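Long-range contacts in enoyl-CoA hydratase/isomerase (Pseudomonas aeruginosa, PDB 3LAO), which probably hydrates the side-chain double bond of a steroid enoyl-CoA, as a trimeric member of the enoyl-CoA hydratase/isomerase family: residues G20-I25 / Y203-A208; L62-E67 / A111-C116; I129-R134 / E189-G194; P158-W163 / M184-E189. One frame throughout, in Å; residues are numbered along the deposited sequence. Where two conformers were deposited one is given.

Interaction 1 (G20-I25 / Y203-A208); sequences GHLFLI and YAERIA
Leu22 lays its forked tip against the flank of helix 203-208, CD2 reaching the backbone of Ala204 and the methyl of Ala208 while CD1 turns toward Glu205. This is helix-on-sheet packing in the crotonase fold: strand 22-25 belongs to the mixed sheet, and the helix runs over one face of it, the two directions 145° apart and the axes 9.7 Å from each other at their closest. Here one leucine set against two alanines spans that spacing. CG of Leu22 stands beside the backbone N and anti to the carbonyl carbon (chi1 -55°), which sends the fork between two alanines one helical turn apart. Leu22 CD2 lies 4.0 Å from Ala204 CB and 3.9 Å from Ala208 CB. No hydrogen bond joins the segments; Ala204 O, which Leu22 CD2 approaches to 3.6 Å, is already taken by Ala208 N within the helix. Farther into the sheet, Cys59 and Val61 of the next strand meet Ala204, and on the far side Arg206 forms a salt bridge with Asp174 of the second subunit. Toward solvent, His21 adds a light contact, its CB 4.1 Å from Ala208 CB.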
# COMPACT_ATOMS: atom_id res chain seq x y z
N GLY B 20 14.35 -27.86 -15.61
CA GLY B 20 15.48 -26.95 -15.55
C GLY B 20 15.55 -26.28 -14.19
O GLY B 20 15.54 -26.96 -13.16
N HIS B 21 15.61 -24.94 -14.18
CA HIS B 21 15.63 -24.22 -12.92
C HIS B 21 14.21 -24.00 -12.34
O HIS B 21 14.05 -23.32 -11.31
CB HIS B 21 16.39 -22.87 -13.06
CG HIS B 21 17.85 -23.04 -13.36
ND1 HIS B 21 18.48 -22.40 -14.40
CD2 HIS B 21 18.79 -23.82 -12.77
CE1 HIS B 21 19.75 -22.77 -14.43
NE2 HIS B 21 19.97 -23.63 -13.45
N LEU B 22 13.19 -24.53 -13.00
CA LEU B 22 11.82 -24.34 -12.51
C LEU B 22 11.32 -25.54 -11.68
O LEU B 22 11.61 -26.71 -12.01
CB LEU B 22 10.85 -24.08 -13.66
CG LEU B 22 11.18 -22.93 -14.60
CD1 LEU B 22 10.00 -22.65 -15.44
CD2 LEU B 22 11.62 -21.68 -13.81
N PHE B 23 10.60 -25.24 -10.61
CA PHE B 23 10.08 -26.28 -9.73
C PHE B 23 8.55 -26.22 -9.84
O PHE B 23 7.90 -25.24 -9.39
CB PHE B 23 10.60 -26.10 -8.28
CG PHE B 23 10.30 -27.27 -7.38
CD1 PHE B 23 9.14 -27.32 -6.65
CD2 PHE B 23 11.15 -28.34 -7.31
CE1 PHE B 23 8.84 -28.42 -5.87
CE2 PHE B 23 10.86 -29.43 -6.52
CZ PHE B 23 9.69 -29.46 -5.81
N LEU B 24 7.96 -27.22 -10.49
CA LEU B 24 6.50 -27.18 -10.73
C LEU B 24 5.69 -27.97 -9.70
O LEU B 24 5.92 -29.15 -9.50
CB LEU B 24 6.14 -27.65 -12.14
CG LEU B 24 6.47 -26.72 -13.31
CD1 LEU B 24 7.82 -26.14 -13.24
CD2 LEU B 24 6.36 -27.49 -14.60
N ILE B 25 4.71 -27.32 -9.09
CA ILE B 25 3.87 -27.93 -8.07
C ILE B 25 2.41 -27.82 -8.52
O ILE B 25 1.89 -26.72 -8.76
CB ILE B 25 4.05 -27.24 -6.70
CG1 ILE B 25 5.54 -27.23 -6.30
CG2 ILE B 25 3.24 -27.90 -5.61
CD1 ILE B 25 5.82 -26.50 -4.98
N TYR B 203 6.96 -16.08 -17.10
CA TYR B 203 7.37 -15.20 -16.01
C TYR B 203 8.41 -15.85 -15.13
O TYR B 203 9.31 -15.18 -14.64
CB TYR B 203 6.18 -14.80 -15.10
CG TYR B 203 5.36 -13.65 -15.62
CD1 TYR B 203 5.83 -12.33 -15.52
CD2 TYR B 203 4.10 -13.86 -16.21
CE1 TYR B 203 5.07 -11.25 -16.01
CE2 TYR B 203 3.31 -12.78 -16.69
CZ TYR B 203 3.82 -11.48 -16.59
OH TYR B 203 3.08 -10.42 -17.05
N ALA B 204 8.25 -17.14 -14.89
CA ALA B 204 9.12 -17.89 -14.01
C ALA B 204 10.46 -18.12 -14.68
O ALA B 204 11.49 -18.04 -14.03
CB ALA B 204 8.50 -19.24 -13.64
N GLU B 205 10.44 -18.43 -15.97
CA GLU B 205 11.69 -18.45 -16.74
C GLU B 205 12.42 -17.10 -16.68
O GLU B 205 13.65 -17.05 -16.52
CB GLU B 205 11.46 -18.92 -18.18
CG GLU B 205 11.71 -20.44 -18.34
CD GLU B 205 10.63 -21.15 -19.19
OE1 GLU B 205 9.84 -20.45 -19.90
OE2 GLU B 205 10.56 -22.40 -19.16
N ARG B 206 11.68 -16.01 -16.74
CA ARG B 206 12.31 -14.71 -16.64
C ARG B 206 13.01 -14.45 -15.27
O ARG B 206 14.10 -13.89 -15.23
CB ARG B 206 11.33 -13.60 -17.02
CG ARG B 206 12.02 -12.37 -17.57
CD ARG B 206 12.11 -12.44 -19.08
NE ARG B 206 11.51 -11.28 -19.75
CZ ARG B 206 10.21 -10.97 -19.72
NH1 ARG B 206 9.33 -11.71 -19.03
NH2 ARG B 206 9.78 -9.90 -20.38
N ILE B 207 12.38 -14.87 -14.16
CA ILE B 207 12.92 -14.70 -12.82
C ILE B 207 14.11 -15.65 -12.69
O ILE B 207 15.11 -15.36 -12.02
CB ILE B 207 11.85 -15.06 -11.74
CG1 ILE B 207 10.74 -14.01 -11.67
CG2 ILE B 207 12.46 -15.34 -10.36
CD1 ILE B 207 9.49 -14.49 -10.80
N ALA B 208 14.00 -16.82 -13.31
CA ALA B 208 15.12 -17.76 -13.25
C ALA B 208 16.38 -17.32 -14.03
O ALA B 208 17.43 -17.90 -13.83
CB ALA B 208 14.68 -19.20 -13.69

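Interaction 2 (L62-E67 / A111-C116); sequences LFAHGE and AVQGTC
Gln113 NE2 gives two hydrogen bonds to backbone carbonyls of the facing segment, to Ala64 O at 3.1 Å and to Gly66 O, also at 3.1 Å. The first is the straighter (159° at the hydrogen) and lies nearly in the plane of the amide; the second bends to 138° and is tilted from that plane. Both carbonyls receive the donor from above their own planes. The other end of the amide works through water: a single molecule donates to Gln113 OE1 and to Ala111 O, and accepts from Ala64 N at 2.9 Å. It thus fills the place of a direct bond where parallel strands 62-64 and 111-112 part, just beyond the regular bond from Ala111 N to Leu62 O. The side chain reaches this opening because CG sits between the backbone N and the carbonyl carbon (chi1 81°) and the chain folds again at chi2, which also brings Gln113 CG to 3.3 Å from Glu67 O. Gly114 CA makes a CH...O contact with the same oxygen. Packing is modest: Phe63 CB lies 4.3 Å from Ala111 CB, with Ala200 of helix 196-209 also touching Ala111. Together, water and glutamine continue the polar ladder of the crotonase-type sheet past the last direct bond between these two strands, and hold the amide's rotation by giving each of its ends partners.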
# COMPACT_ATOMS: atom_id res chain seq x y z
N LEU B 62 3.31 -22.69 -8.92
CA LEU B 62 2.16 -23.38 -8.34
C LEU B 62 0.98 -23.28 -9.28
O LEU B 62 0.60 -22.20 -9.66
CB LEU B 62 1.77 -22.76 -7.01
CG LEU B 62 0.48 -23.24 -6.34
CD1 LEU B 62 0.51 -24.72 -5.88
CD2 LEU B 62 0.29 -22.37 -5.14
N PHE B 63 0.42 -24.43 -9.66
CA PHE B 63 -0.77 -24.48 -10.51
C PHE B 63 -1.73 -25.61 -10.04
O PHE B 63 -1.46 -26.34 -9.06
CB PHE B 63 -0.32 -24.67 -11.97
CG PHE B 63 0.17 -26.06 -12.27
CD1 PHE B 63 1.42 -26.47 -11.85
CD2 PHE B 63 -0.66 -26.97 -12.92
CE1 PHE B 63 1.90 -27.79 -12.12
CE2 PHE B 63 -0.21 -28.31 -13.18
CZ PHE B 63 1.08 -28.70 -12.78
N ALA B 64 -2.86 -25.74 -10.73
CA ALA B 64 -3.87 -26.74 -10.39
C ALA B 64 -4.17 -27.61 -11.60
O ALA B 64 -4.36 -27.09 -12.72
CB ALA B 64 -5.16 -26.08 -9.84
N HIS B 65 -4.17 -28.92 -11.40
CA HIS B 65 -4.68 -29.84 -12.41
C HIS B 65 -6.19 -29.67 -12.43
O HIS B 65 -6.79 -29.30 -11.42
CB HIS B 65 -4.30 -31.27 -12.08
CG HIS B 65 -2.82 -31.51 -12.11
ND1 HIS B 65 -2.13 -31.73 -13.29
CD2 HIS B 65 -1.89 -31.56 -11.12
CE1 HIS B 65 -0.85 -31.90 -13.02
NE2 HIS B 65 -0.68 -31.81 -11.71
N GLY B 66 -6.80 -29.89 -13.60
CA GLY B 66 -8.25 -29.84 -13.69
C GLY B 66 -8.71 -28.50 -14.19
O GLY B 66 -7.94 -27.77 -14.81
N GLU B 67 -9.97 -28.17 -13.91
CA GLU B 67 -10.61 -26.95 -14.41
C GLU B 67 -10.72 -25.91 -13.31
O GLU B 67 -11.15 -24.79 -13.53
CB GLU B 67 -12.01 -27.27 -14.98
CG GLU B 67 -12.00 -28.14 -16.27
CD GLU B 67 -13.36 -28.77 -16.63
OE1 GLU B 67 -13.96 -29.46 -15.76
OE2 GLU B 67 -13.83 -28.58 -17.78
N ALA B 111 -0.38 -19.81 -11.17
CA ALA B 111 -1.40 -19.79 -12.23
C ALA B 111 -2.76 -20.31 -11.72
O ALA B 111 -2.82 -21.40 -11.17
CB ALA B 111 -0.93 -20.65 -13.42
N VAL B 112 -3.83 -19.54 -11.93
CA VAL B 112 -5.17 -19.93 -11.47
C VAL B 112 -6.26 -19.86 -12.55
O VAL B 112 -6.29 -18.94 -13.37
CB VAL B 112 -5.69 -19.01 -10.37
CG1 VAL B 112 -4.72 -18.94 -9.19
CG2 VAL B 112 -5.88 -17.69 -10.94
N GLN B 113 -7.20 -20.79 -12.46
CA GLN B 113 -8.30 -20.89 -13.41
C GLN B 113 -9.58 -21.36 -12.75
O GLN B 113 -9.56 -22.12 -11.75
CB GLN B 113 -7.95 -21.90 -14.51
CG GLN B 113 -8.18 -23.37 -14.11
CD GLN B 113 -7.03 -23.97 -13.31
OE1 GLN B 113 -6.46 -23.33 -12.40
NE2 GLN B 113 -6.68 -25.23 -13.62
N GLY B 114 -10.69 -20.96 -13.35
CA GLY B 114 -12.00 -21.42 -12.94
C GLY B 114 -12.51 -20.88 -11.61
O GLY B 114 -13.07 -19.79 -11.56
N THR B 115 -12.32 -21.67 -10.57
CA THR B 115 -12.87 -21.41 -9.26
C THR B 115 -11.75 -21.19 -8.26
O THR B 115 -10.78 -21.92 -8.25
CB THR B 115 -13.73 -22.60 -8.79
OG1 THR B 115 -15.10 -22.36 -9.12
CG2 THR B 115 -13.62 -22.80 -7.31
N CYS B 116 -11.90 -20.17 -7.42
CA CYS B 116 -10.84 -19.78 -6.50
C CYS B 116 -11.42 -19.30 -5.17
O CYS B 116 -11.38 -18.12 -4.85
CB CYS B 116 -9.96 -18.69 -7.11
SG CYS B 116 -8.35 -18.49 -6.32
O HOH W 1 -3.61 -23.60 -12.47

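Interaction 3 (I129-R134 / E189-G194); sequences IAVAAR and EVVEPG
Arg134 leaves the end of strand 129-133 and folds back over its parallel neighbour, 189-191. Its CB lies over Val191 O, the carbonyl that accepts the Arg134 backbone N at 2.7 Å, and also comes near Val190 CG1. A bend at chi2 carries CD toward Glu192 OE2, and one at chi3 swings the guanidinium across Val190, whose CG1 stands 3.5 Å above one face, toward the rim near NH2. At the edge NH1 meets Glu192 OE2 in a salt bridge; the guanidinium and carboxylate planes are 22° apart, but the hydrogen bond within it is weak and bent. Behind this exposed end runs a regular parallel ladder: Ala132 N bonds to Glu189 O and Ala132 O takes Val191 N at 2.9 Å. On one face of the sheet, Val131 CG1 packs against Val191 CG2 at 3.9 Å, crossing at about a right angle. Strand 189-191 closes this edge of the crotonase-fold sheet within the chain, with strand 108-112 on the other side of 129-133. Helix 196-209 lies over the face bearing Val131, Ala133 and Val191, its Tyr203 hydrogen-bonded to Glu189 OE1, while helix 178-183 packs against Val190 on the opposite face.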
# COMPACT_ATOMS: atom_id res chain seq x y z
N ILE B 129 4.05 -13.46 -8.51
CA ILE B 129 3.39 -13.25 -9.79
C ILE B 129 2.20 -14.18 -9.81
O ILE B 129 2.31 -15.39 -9.46
CB ILE B 129 4.25 -13.68 -10.95
CG1 ILE B 129 5.64 -13.00 -10.89
CG2 ILE B 129 3.49 -13.45 -12.26
CD1 ILE B 129 5.65 -11.52 -11.06
N ALA B 130 1.07 -13.60 -10.20
CA ALA B 130 -0.19 -14.31 -10.26
C ALA B 130 -0.84 -14.10 -11.61
O ALA B 130 -1.13 -12.97 -12.00
CB ALA B 130 -1.15 -13.86 -9.09
N VAL B 131 -1.06 -15.18 -12.32
CA VAL B 131 -1.76 -15.14 -13.58
C VAL B 131 -3.07 -15.94 -13.54
O VAL B 131 -3.08 -17.10 -13.14
CB VAL B 131 -0.86 -15.73 -14.67
CG1 VAL B 131 -1.62 -15.86 -15.98
CG2 VAL B 131 0.37 -14.84 -14.83
N ALA B 132 -4.15 -15.33 -14.01
CA ALA B 132 -5.46 -15.95 -14.01
C ALA B 132 -6.10 -15.98 -15.40
O ALA B 132 -5.93 -15.06 -16.21
CB ALA B 132 -6.40 -15.23 -13.03
N ALA B 133 -6.83 -17.06 -15.66
CA ALA B 133 -7.65 -17.21 -16.86
C ALA B 133 -8.80 -16.23 -16.77
O ALA B 133 -9.39 -16.07 -15.70
CB ALA B 133 -8.19 -18.65 -16.93
N ARG B 134 -9.09 -15.55 -17.86
CA ARG B 134 -10.31 -14.75 -17.96
C ARG B 134 -11.50 -15.59 -17.52
O ARG B 134 -11.61 -16.76 -17.90
CB ARG B 134 -10.50 -14.31 -19.40
CG ARG B 134 -11.74 -13.51 -19.67
CD ARG B 134 -11.46 -12.54 -20.82
NE ARG B 134 -10.67 -11.40 -20.36
CZ ARG B 134 -9.44 -11.10 -20.80
NH1 ARG B 134 -8.85 -11.85 -21.72
NH2 ARG B 134 -8.81 -10.03 -20.30
N GLU B 189 -1.52 -10.52 -14.25
CA GLU B 189 -2.02 -10.54 -15.62
C GLU B 189 -3.26 -11.42 -15.80
O GLU B 189 -3.39 -12.47 -15.16
CB GLU B 189 -0.92 -11.01 -16.58
CG GLU B 189 -1.21 -10.68 -18.04
CD GLU B 189 -0.05 -11.06 -18.97
OE1 GLU B 189 1.11 -10.94 -18.55
OE2 GLU B 189 -0.31 -11.49 -20.12
N VAL B 190 -4.16 -11.00 -16.69
CA VAL B 190 -5.28 -11.84 -17.06
C VAL B 190 -5.13 -12.34 -18.48
O VAL B 190 -4.82 -11.54 -19.37
CB VAL B 190 -6.57 -11.09 -16.97
CG1 VAL B 190 -7.63 -11.93 -17.58
CG2 VAL B 190 -6.90 -10.81 -15.50
N VAL B 191 -5.32 -13.65 -18.69
CA VAL B 191 -5.10 -14.25 -20.03
C VAL B 191 -6.23 -15.16 -20.47
O VAL B 191 -7.07 -15.56 -19.66
CB VAL B 191 -3.76 -15.02 -20.14
CG1 VAL B 191 -2.59 -14.11 -19.86
CG2 VAL B 191 -3.73 -16.23 -19.19
N GLU B 192 -6.24 -15.49 -21.77
CA GLU B 192 -7.26 -16.37 -22.36
C GLU B 192 -7.25 -17.74 -21.70
O GLU B 192 -6.18 -18.26 -21.37
CB GLU B 192 -7.06 -16.51 -23.86
CG GLU B 192 -7.42 -15.24 -24.68
CD GLU B 192 -8.71 -14.57 -24.22
OE1 GLU B 192 -9.79 -15.17 -24.41
OE2 GLU B 192 -8.64 -13.44 -23.67
N PRO B 193 -8.45 -18.33 -21.50
CA PRO B 193 -8.54 -19.59 -20.74
C PRO B 193 -7.67 -20.64 -21.41
O PRO B 193 -7.69 -20.71 -22.64
CB PRO B 193 -10.03 -19.97 -20.84
CG PRO B 193 -10.74 -18.75 -21.27
CD PRO B 193 -9.74 -17.94 -22.08
N GLY B 194 -6.92 -21.41 -20.64
CA GLY B 194 -5.97 -22.36 -21.22
C GLY B 194 -4.54 -21.87 -21.38
O GLY B 194 -3.64 -22.65 -21.68

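Interaction 4 (P158-W163 / M184-E189); sequences PRAAGW and MRLLTE
A positive phi of 70° at Arg185 ends helix 178-183 in a Schellman motif, and the Arg185 side chain, extended through chi2 and then turned sharply at an eclipsed chi3 of -5°, brings the guanidinium back to the last turn of helix 158-161. There NE and NH2 both point to one acceptor, Ala160 O, at 3.1 Å from NE and 3.0 Å from NH2. Each bond is weak, bent to about 125° at its hydrogen, as is usual when two N-H groups of one guanidinium share an oxygen. The stronger polar partner lies across the trimer: NH1 hydrogen-bonds to Ala160 O of the second subunit, and Ala160 O of this chain in turn receives NH1 of Arg185 from the third.

Around this polar core the backbones come close. The CA of Ala161 makes a CH...O contact with Met184 O at 3.3 Å, and its methyl touches Met184 CB at 3.7 Å. Met184 is a selenomethionine, and its SE stays within 4.0 Å of that same Ala161 CB. On the neighbouring flank Leu186 CD2 presses on Ala160 CB at 3.5 Å, with Phe176 and helix 119-125 packed against the leucine from outside the contact. Small alanines therefore let a helix end and a loop lie almost backbone to backbone. Repeated through the three subunits, the arginine-to-carbonyl bonds form a ring in which guanidinium groups lie close together, and the buried carbonyls probably offset part of that concentrated positive charge.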
# COMPACT_ATOMS: atom_id res chain seq x y z
N PRO B 158 -6.01 -6.14 1.67
CA PRO B 158 -6.08 -4.67 1.76
C PRO B 158 -4.82 -3.98 1.25
O PRO B 158 -4.96 -2.91 0.65
CB PRO B 158 -6.26 -4.39 3.25
CG PRO B 158 -6.78 -5.68 3.85
CD PRO B 158 -6.37 -6.81 2.96
N ARG B 159 -3.63 -4.55 1.47
CA ARG B 159 -2.38 -4.04 0.90
C ARG B 159 -2.46 -3.97 -0.61
O ARG B 159 -2.14 -2.94 -1.18
CB ARG B 159 -1.16 -4.87 1.31
CG ARG B 159 -0.89 -4.86 2.79
CD ARG B 159 -0.87 -3.43 3.33
NE ARG B 159 -0.67 -3.40 4.78
CZ ARG B 159 -1.46 -2.75 5.63
NH1 ARG B 159 -1.19 -2.80 6.92
NH2 ARG B 159 -2.52 -2.05 5.19
N ALA B 160 -2.91 -5.05 -1.26
CA ALA B 160 -3.06 -4.99 -2.70
C ALA B 160 -4.18 -4.03 -3.10
O ALA B 160 -3.94 -3.07 -3.85
CB ALA B 160 -3.31 -6.35 -3.28
N ALA B 161 -5.40 -4.29 -2.60
CA ALA B 161 -6.60 -3.62 -3.16
C ALA B 161 -6.90 -2.23 -2.56
O ALA B 161 -7.67 -1.46 -3.11
CB ALA B 161 -7.85 -4.55 -3.08
N GLY B 162 -6.25 -1.91 -1.44
CA GLY B 162 -6.72 -0.83 -0.60
C GLY B 162 -7.71 -1.39 0.43
O GLY B 162 -8.39 -2.38 0.17
N TRP B 163 -7.76 -0.76 1.60
CA TRP B 163 -8.69 -1.15 2.63
C TRP B 163 -10.14 -1.31 2.13
O TRP B 163 -10.69 -2.40 2.17
CB TRP B 163 -8.68 -0.12 3.76
CG TRP B 163 -9.50 -0.62 4.88
CD1 TRP B 163 -10.79 -0.31 5.15
CD2 TRP B 163 -9.10 -1.57 5.86
NE1 TRP B 163 -11.21 -1.00 6.26
CE2 TRP B 163 -10.18 -1.77 6.72
CE3 TRP B 163 -7.90 -2.25 6.11
CZ2 TRP B 163 -10.12 -2.63 7.81
CZ3 TRP B 163 -7.84 -3.10 7.19
CH2 TRP B 163 -8.94 -3.28 8.02
N MSE B 184 -7.80 -4.53 -8.92
CA MSE B 184 -7.47 -4.35 -7.53
C MSE B 184 -6.04 -4.79 -7.26
O MSE B 184 -5.63 -4.81 -6.10
CB MSE B 184 -8.42 -5.18 -6.66
CG MSE B 184 -9.89 -4.73 -6.65
SE MSE B 184 -11.04 -5.67 -5.30
CE MSE B 184 -10.90 -7.49 -6.02
N ARG B 185 -5.30 -5.17 -8.31
CA ARG B 185 -3.88 -5.53 -8.17
C ARG B 185 -3.61 -6.83 -7.42
O ARG B 185 -2.60 -6.96 -6.72
CB ARG B 185 -3.11 -4.37 -7.51
CG ARG B 185 -3.02 -3.18 -8.44
CD ARG B 185 -2.42 -1.96 -7.72
NE ARG B 185 -2.19 -2.16 -6.29
CZ ARG B 185 -1.52 -1.30 -5.52
NH1 ARG B 185 -1.03 -0.17 -6.05
NH2 ARG B 185 -1.35 -1.56 -4.21
N LEU B 186 -4.51 -7.79 -7.54
CA LEU B 186 -4.27 -9.10 -6.96
C LEU B 186 -3.59 -10.02 -7.99
O LEU B 186 -2.98 -11.01 -7.65
CB LEU B 186 -5.57 -9.71 -6.44
CG LEU B 186 -6.51 -8.84 -5.59
CD1 LEU B 186 -7.81 -9.57 -5.36
CD2 LEU B 186 -5.93 -8.47 -4.26
N LEU B 187 -3.70 -9.67 -9.26
CA LEU B 187 -3.16 -10.51 -10.32
C LEU B 187 -2.13 -9.70 -10.98
O LEU B 187 -2.18 -8.48 -10.91
CB LEU B 187 -4.22 -10.77 -11.39
CG LEU B 187 -5.28 -11.63 -10.75
CD1 LEU B 187 -6.41 -11.95 -11.71
CD2 LEU B 187 -4.56 -12.88 -10.33
N THR B 188 -1.21 -10.36 -11.67
CA THR B 188 -0.22 -9.66 -12.43
C THR B 188 -0.80 -9.50 -13.80
O THR B 188 -0.62 -8.47 -14.45
CB THR B 188 1.08 -10.50 -12.54
OG1 THR B 188 1.40 -11.08 -11.26
CG2 THR B 188 2.25 -9.67 -13.05
N GLU B 189 -1.52 -10.52 -14.25
CA GLU B 189 -2.02 -10.54 -15.62
C GLU B 189 -3.26 -11.42 -15.80
O GLU B 189 -3.39 -12.47 -15.16
CB GLU B 189 -0.92 -11.01 -16.58
CG GLU B 189 -1.21 -10.68 -18.04
CD GLU B 189 -0.05 -11.06 -18.97
OE1 GLU B 189 1.11 -10.94 -18.55
OE2 GLU B 189 -0.31 -11.49 -20.12

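Interactions 1, 2 and 3 all hold the six-stranded sheet, at successive places across it: strand 22-27 against a covering helix, two neighbouring inner strands where they diverge, and the pair that closes one edge. Interaction 4 lies off the sheet, in the loop that leads into edge strand 189-191 and among helices that meet the other subunits, and shares Glu189 with interaction 3. Chemistry follows place. Interaction 1, largely buried, has no hydrogen bond across it and is mainly apolar; partly buried interaction 2 adds an amide and a water to one backbone bond. Interaction 3 combines a backbone ladder with a surface salt bridge, whereas buried interaction 4 shares its arginine with a neighbouring subunit. Helix 196-209 covers the sheet at interactions 1, 2 and 3.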